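Local structure of Mll8193 protein (Mesorhizobium loti, 3FH1) at residues Asp82-Phe87 / Thr94-Tyr99; Arg108-Met113 / Met124-Gly129. The protein is of unknown function but belongs to the SnoaL-like branch of the NTF2 superfamily, whose cone-shaped folds often enclose a ligand pocket. All coordinates share one frame; numbering follows the deposited sequence. Where two conformers were deposited one is given.

Contact 1: residues Asp82-Phe87 / Thr94-Tyr99; sequences DLEETF and TIRWRY
CB of Glu85 covers one face of the Arg96 guanidinium, 3.6 Å above the guanidinium plane and offset toward the rim. Glu84 meets the same group near its edge. Its OE1 takes a hydrogen bond from Arg96 NH1 at 2.9 Å, reached from above the carboxylate plane. That plane is turned 64° from the guanidinium. Glu85 OE1 makes a weak, long salt bridge with Arg96 NH2, at 3.4 Å. The arginine chain bends at its third torsion (chi3 -68°), which brings the guanidinium between the two acids, with Glu85 on one face and Glu84 at the edge.

The backbone explains why two acids face one arginine. Strands 80-89 and 92-100 form an antiparallel hairpin, and a classic beta bulge sets Glu84 and Glu85 opposite Arg96. Both amides of the bulge share Arg96 O: Glu84 N at 2.8 Å and Glu85 N at 3.3 Å, from the same face of the carbonyl. Leu83, Thr86, Ile95 and Trp97 line the other face of the sheet, toward helix 16-31. There Leu83 CD2 touches Ile95 CG2 at 3.7 Å, the two side chains running alongside each other. Next to the salt bridges, a water lies within hydrogen-bonding distance of Glu85 O, Glu85 OE1 and Thr94 OG1, the last at 2.7 Å.

Both acids have a further partner. Glu84 OE2 pairs with Arg108 and links the bulge to strand 106-116. Glu85 OE2 pairs with Arg92 of the second subunit. The carboxylates therefore probably stay ionised.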
loop_
_atom_site.group_PDB
_atom_site.type_symbol
_atom_site.label_atom_id
_atom_site.label_comp_id
_atom_site.label_asym_id
_atom_site.label_seq_id
_atom_site.Cartn_x
_atom_site.Cartn_y
_atom_site.Cartn_z
ATOM N N ASP A 82 10.894 -0.661 11.719
ATOM C CA ASP A 82 10.702 0.750 11.965
ATOM C C ASP A 82 9.400 1.137 11.277
ATOM O O ASP A 82 9.140 0.765 10.138
ATOM C CB ASP A 82 11.799 1.591 11.352
ATOM C CG ASP A 82 13.158 1.337 11.940
ATOM O OD1 ASP A 82 13.230 0.995 13.129
ATOM O OD2 ASP A 82 14.146 1.490 11.205
ATOM N N LEU A 83 8.564 1.862 11.993
ATOM C CA LEU A 83 7.321 2.385 11.450
ATOM C C LEU A 83 7.604 3.709 10.762
ATOM O O LEU A 83 8.133 4.659 11.372
ATOM C CB LEU A 83 6.308 2.619 12.553
ATOM C CG LEU A 83 5.852 1.325 13.234
ATOM C CD1 LEU A 83 5.040 1.612 14.484
ATOM C CD2 LEU A 83 5.014 0.488 12.238
ATOM N N GLU A 84 7.209 3.791 9.500
ATOM C CA GLU A 84 7.334 5.018 8.736
ATOM C C GLU A 84 6.087 5.888 8.890
ATOM O O GLU A 84 6.192 7.092 9.163
ATOM C CB GLU A 84 7.626 4.754 7.260
ATOM C CG GLU A 84 8.956 4.122 7.023
ATOM C CD GLU A 84 9.223 3.866 5.526
ATOM O OE1 GLU A 84 8.274 3.991 4.716
ATOM O OE2 GLU A 84 10.370 3.541 5.185
ATOM N N GLU A 85 4.914 5.299 8.709
ATOM C CA GLU A 85 3.671 6.048 8.808
ATOM C C GLU A 85 2.512 5.104 8.909
ATOM O O GLU A 85 2.419 4.165 8.117
ATOM C CB GLU A 85 3.428 6.928 7.578
ATOM C CG GLU A 85 2.209 7.860 7.734
ATOM C CD GLU A 85 1.816 8.477 6.399
ATOM O OE1 GLU A 85 1.705 7.745 5.400
ATOM O OE2 GLU A 85 1.534 9.644 6.405
ATOM N N THR A 86 1.604 5.390 9.831
ATOM C CA THR A 86 0.301 4.714 9.882
ATOM C C THR A 86 -0.740 5.754 9.537
ATOM O O THR A 86 -0.811 6.805 10.215
ATOM C CB THR A 86 -0.024 4.145 11.276
ATOM O OG1 THR A 86 0.987 3.208 11.663
ATOM C CG2 THR A 86 -1.376 3.492 11.293
ATOM N N PHE A 87 -1.499 5.490 8.490
ATOM C CA PHE A 87 -2.590 6.358 7.999
ATOM C C PHE A 87 -3.908 5.587 8.104
ATOM O O PHE A 87 -4.004 4.455 7.614
ATOM C CB PHE A 87 -2.374 6.811 6.554
ATOM C CG PHE A 87 -3.572 7.533 5.991
ATOM C CD1 PHE A 87 -3.821 8.815 6.388
ATOM C CD2 PHE A 87 -4.446 6.893 5.109
ATOM C CE1 PHE A 87 -4.950 9.504 5.937
ATOM C CE2 PHE A 87 -5.564 7.551 4.623
ATOM C CZ PHE A 87 -5.822 8.856 5.035
ATOM N N THR A 94 -3.302 2.149 6.288
ATOM C CA THR A 94 -2.036 1.739 5.652
ATOM C C THR A 94 -0.902 1.906 6.681
ATOM O O THR A 94 -0.921 2.836 7.476
ATOM C CB THR A 94 -1.697 2.546 4.349
ATOM O OG1 THR A 94 -1.536 3.954 4.642
ATOM C CG2 THR A 94 -2.730 2.321 3.300
ATOM N N ILE A 95 0.019 0.961 6.704
ATOM C CA ILE A 95 1.168 1.042 7.620
ATOM C C ILE A 95 2.390 0.853 6.786
ATOM O O ILE A 95 2.617 -0.248 6.243
ATOM C CB ILE A 95 1.170 -0.052 8.721
ATOM C CG1 ILE A 95 -0.190 -0.086 9.464
ATOM C CG2 ILE A 95 2.331 0.172 9.640
ATOM C CD1 ILE A 95 -0.386 -1.387 10.304
ATOM N N ARG A 96 3.131 1.953 6.596
ATOM C CA ARG A 96 4.445 1.868 5.933
ATOM C C ARG A 96 5.501 1.584 6.967
ATOM O O ARG A 96 5.514 2.159 8.054
ATOM C CB ARG A 96 4.785 3.135 5.137
ATOM C CG ARG A 96 4.047 3.255 3.805
ATOM C CD ARG A 96 4.615 4.449 3.055
ATOM N NE ARG A 96 4.363 5.782 3.608
ATOM C CZ ARG A 96 5.305 6.631 4.035
ATOM N NH1 ARG A 96 6.551 6.263 4.182
ATOM N NH2 ARG A 96 4.986 7.880 4.368
ATOM N N TRP A 97 6.433 0.711 6.596
ATOM C CA TRP A 97 7.485 0.217 7.458
ATOM C C TRP A 97 8.780 -0.091 6.751
ATOM O O TRP A 97 8.847 -0.177 5.534
ATOM C CB TRP A 97 6.990 -1.035 8.228
ATOM C CG TRP A 97 6.311 -2.069 7.392
ATOM C CD1 TRP A 97 4.965 -2.306 7.369
ATOM C CD2 TRP A 97 6.903 -3.081 6.548
ATOM N NE1 TRP A 97 4.669 -3.334 6.526
ATOM C CE2 TRP A 97 5.832 -3.843 6.021
ATOM C CE3 TRP A 97 8.201 -3.406 6.170
ATOM C CZ2 TRP A 97 6.040 -4.901 5.130
ATOM C CZ3 TRP A 97 8.394 -4.443 5.288
ATOM C CH2 TRP A 97 7.340 -5.183 4.807
ATOM N N ARG A 98 9.840 -0.228 7.549
ATOM C CA ARG A 98 11.122 -0.755 7.124
ATOM C C ARG A 98 11.408 -1.972 8.004
ATOM O O ARG A 98 11.387 -1.875 9.244
ATOM C CB ARG A 98 12.233 0.272 7.273
ATOM C CG ARG A 98 13.576 -0.331 6.904
ATOM C CD ARG A 98 14.706 0.655 6.981
ATOM N NE ARG A 98 14.548 1.866 6.183
ATOM C CZ ARG A 98 15.010 1.970 4.945
ATOM N NH1 ARG A 98 15.626 0.945 4.368
ATOM N NH2 ARG A 98 14.880 3.105 4.282
ATOM N N TYR A 99 11.607 -3.109 7.353
ATOM C CA TYR A 99 11.914 -4.377 8.044
ATOM C C TYR A 99 13.413 -4.613 8.000
ATOM O O TYR A 99 14.031 -4.563 6.924
ATOM C CB TYR A 99 11.175 -5.516 7.323
ATOM C CG TYR A 99 11.463 -6.891 7.876
ATOM C CD1 TYR A 99 11.134 -7.206 9.155
ATOM C CD2 TYR A 99 12.021 -7.896 7.068
ATOM C CE1 TYR A 99 11.363 -8.465 9.676
ATOM C CE2 TYR A 99 12.283 -9.180 7.585
ATOM C CZ TYR A 99 11.929 -9.460 8.891
ATOM O OH TYR A 99 12.145 -10.716 9.451
HETATM O O HOH W 1 0.847 4.692 5.618
#

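Contact 2: residues Arg108-Met113 / Met124-Gly129; sequences RGVNLM and MGYVKG
The Tyr126 ring has Val110 O at its edge, near the ring plane, while the aliphatic contact comes from its stem: Tyr126 CB meets Val110 CG1 at 4.0 Å. The guanidinium of Arg108 is approached obliquely by Lys128 CE. These residues belong to the antiparallel hairpin of strands 106-116 and 119-127, part of the curved sheet of the NTF2-like fold.

Val110 and Tyr126 form a hydrogen-bonded pair, with Val110 N to Tyr126 O and Tyr126 N to Val110 O both at 2.9 Å. Leu112 and Met124, a selenomethionine, pair in the same way. The side chains of these four residues lie on one face of the sheet, where Val110 packs on Tyr126 of the second subunit. The other face carries Asn111 and Val127. Two glycines lie across from them. Gly109 CA comes within 4.0 Å of Val127 CA and 3.1 Å of Tyr126 O, so the strands run close together at this glycine. Asn111 OD1 accepts from Trp97 NE1, and its ND2 makes a weak hydrogen bond to an unidentified ligand. That ligand probably came from the crystallisation liquor. The face is consistent with the pocket side of the fold.

Lys128 extends the pairing just past the strand. It bends at its second torsion (chi2 -59°) and runs beside Arg108, pointing the same way. The two cations have acceptors: besides Glu84, Arg108 pairs with Glu49 of the second subunit, and Lys128 NZ bonds to Gly125 O of that subunit. At the closing end of the ladder, Lys128 N gives its hydrogen to Arg108 O at 3.0 Å, and Lys128 CG lies 3.7 Å from the same oxygen.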
loop_
_atom_site.group_PDB
_atom_site.type_symbol
_atom_site.label_atom_id
_atom_site.label_comp_id
_atom_site.label_asym_id
_atom_site.label_seq_id
_atom_site.Cartn_x
_atom_site.Cartn_y
_atom_site.Cartn_z
ATOM N N ARG A 108 12.001 -1.771 2.613
ATOM C CA ARG A 108 10.776 -1.025 2.876
ATOM C C ARG A 108 9.557 -1.754 2.354
ATOM O O ARG A 108 9.601 -2.434 1.324
ATOM C CB ARG A 108 10.871 0.367 2.279
ATOM C CG ARG A 108 12.017 1.223 2.731
ATOM C CD ARG A 108 12.010 2.559 2.030
ATOM N NE ARG A 108 10.917 3.430 2.449
ATOM C CZ ARG A 108 10.365 4.351 1.663
ATOM N NH1 ARG A 108 10.805 4.544 0.445
ATOM N NH2 ARG A 108 9.382 5.104 2.117
ATOM N N GLY A 109 8.438 -1.555 3.042
ATOM C CA GLY A 109 7.162 -2.199 2.686
ATOM C C GLY A 109 5.974 -1.482 3.229
ATOM O O GLY A 109 6.073 -0.411 3.854
ATOM N N VAL A 110 4.816 -2.069 2.986
ATOM C CA VAL A 110 3.575 -1.494 3.410
ATOM C C VAL A 110 2.566 -2.614 3.632
ATOM O O VAL A 110 2.580 -3.660 2.933
ATOM C CB VAL A 110 2.997 -0.494 2.339
ATOM C CG1 VAL A 110 2.670 -1.203 1.012
ATOM C CG2 VAL A 110 1.824 0.330 2.946
ATOM N N ASN A 111 1.707 -2.400 4.628
ATOM C CA ASN A 111 0.545 -3.239 4.843
ATOM C C ASN A 111 -0.735 -2.409 4.573
ATOM O O ASN A 111 -0.864 -1.248 5.030
ATOM C CB ASN A 111 0.375 -3.675 6.303
ATOM C CG ASN A 111 1.329 -4.740 6.729
ATOM O OD1 ASN A 111 2.335 -4.992 6.110
ATOM N ND2 ASN A 111 0.968 -5.435 7.819
ATOM N N LEU A 112 -1.665 -2.989 3.809
ATOM C CA LEU A 112 -3.011 -2.466 3.678
ATOM C C LEU A 112 -3.931 -3.295 4.559
ATOM O O LEU A 112 -4.116 -4.506 4.371
ATOM C CB LEU A 112 -3.536 -2.538 2.250
ATOM C CG LEU A 112 -3.258 -1.335 1.363
ATOM C CD1 LEU A 112 -1.711 -1.141 1.213
ATOM C CD2 LEU A 112 -3.977 -1.494 -0.007
HETATM N N MSE A 113 -4.563 -2.604 5.482
HETATM C CA MSE A 113 -5.324 -3.263 6.553
HETATM C C MSE A 113 -6.750 -2.910 6.516
HETATM O O MSE A 113 -7.096 -1.767 6.238
HETATM C CB MSE A 113 -4.760 -2.840 7.935
HETATM C CG MSE A 113 -3.266 -3.004 8.105
HETATM SE SE MSE A 113 -2.682 -4.807 8.299
HETATM C CE MSE A 113 -3.309 -5.070 10.102
HETATM N N MSE A 124 -2.829 -6.985 3.726
HETATM C CA MSE A 124 -2.186 -7.209 2.412
HETATM C C MSE A 124 -0.825 -6.529 2.360
HETATM O O MSE A 124 -0.726 -5.306 2.415
HETATM C CB MSE A 124 -3.114 -6.695 1.297
HETATM C CG MSE A 124 -4.486 -7.313 1.338
HETATM SE SE MSE A 124 -5.584 -6.462 0.052
HETATM C CE MSE A 124 -6.886 -7.716 -0.240
ATOM N N GLY A 125 0.226 -7.328 2.276
ATOM C CA GLY A 125 1.583 -6.832 2.375
ATOM C C GLY A 125 2.317 -6.746 1.062
ATOM O O GLY A 125 2.182 -7.607 0.180
ATOM N N TYR A 126 3.101 -5.651 0.916
ATOM C CA TYR A 126 3.937 -5.443 -0.255
ATOM C C TYR A 126 5.297 -4.851 0.120
ATOM O O TYR A 126 5.412 -4.267 1.190
ATOM C CB TYR A 126 3.263 -4.499 -1.228
ATOM C CG TYR A 126 1.854 -4.884 -1.677
ATOM C CD1 TYR A 126 0.769 -4.689 -0.858
ATOM C CD2 TYR A 126 1.628 -5.458 -2.904
ATOM C CE1 TYR A 126 -0.522 -5.003 -1.288
ATOM C CE2 TYR A 126 0.349 -5.788 -3.330
ATOM C CZ TYR A 126 -0.735 -5.583 -2.507
ATOM O OH TYR A 126 -2.025 -5.906 -2.925
ATOM N N VAL A 127 6.283 -4.969 -0.772
ATOM C CA VAL A 127 7.642 -4.545 -0.518
ATOM C C VAL A 127 8.234 -3.868 -1.724
ATOM O O VAL A 127 7.688 -3.940 -2.806
ATOM C CB VAL A 127 8.554 -5.737 -0.140
ATOM C CG1 VAL A 127 8.220 -6.236 1.269
ATOM C CG2 VAL A 127 8.463 -6.889 -1.177
ATOM N N LYS A 128 9.378 -3.224 -1.557
ATOM C CA LYS A 128 10.192 -2.855 -2.718
ATOM C C LYS A 128 10.797 -4.128 -3.232
ATOM O O LYS A 128 11.195 -4.999 -2.444
ATOM C CB LYS A 128 11.295 -1.885 -2.297
ATOM C CG LYS A 128 10.741 -0.600 -1.662
ATOM C CD LYS A 128 9.789 0.172 -2.615
ATOM C CE LYS A 128 9.354 1.549 -2.052
ATOM N NZ LYS A 128 8.395 2.316 -2.935
ATOM N N GLY A 129 10.878 -4.238 -4.548
ATOM C CA GLY A 129 11.271 -5.487 -5.177
ATOM C C GLY A 129 12.661 -5.522 -5.729
ATOM O O GLY A 129 12.928 -6.573 -6.329
ATOM O OXT GLY A 129 13.499 -4.597 -5.665
#

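Contacts 1 and 2 are two successive hairpins of one sheet. Strands 92-100 and 106-116 are neighbours, and Ile95 O probably accepts a hydrogen bond from Asn111 N across that seam. Contact 2 is buried nearer the middle of the strand order, with a regular ladder and mainly apolar pairs. Contact 1 is only partly buried, and its bulge carries a network of charges. Both reach the second subunit through salt bridges and packing, and contact 2 adds hydrogen bonds from its backbone. A salt bridge from Glu84 OE2 to Arg108 NE, 2.8 Å, joins the bulge of contact 1 to the arginine end of contact 2.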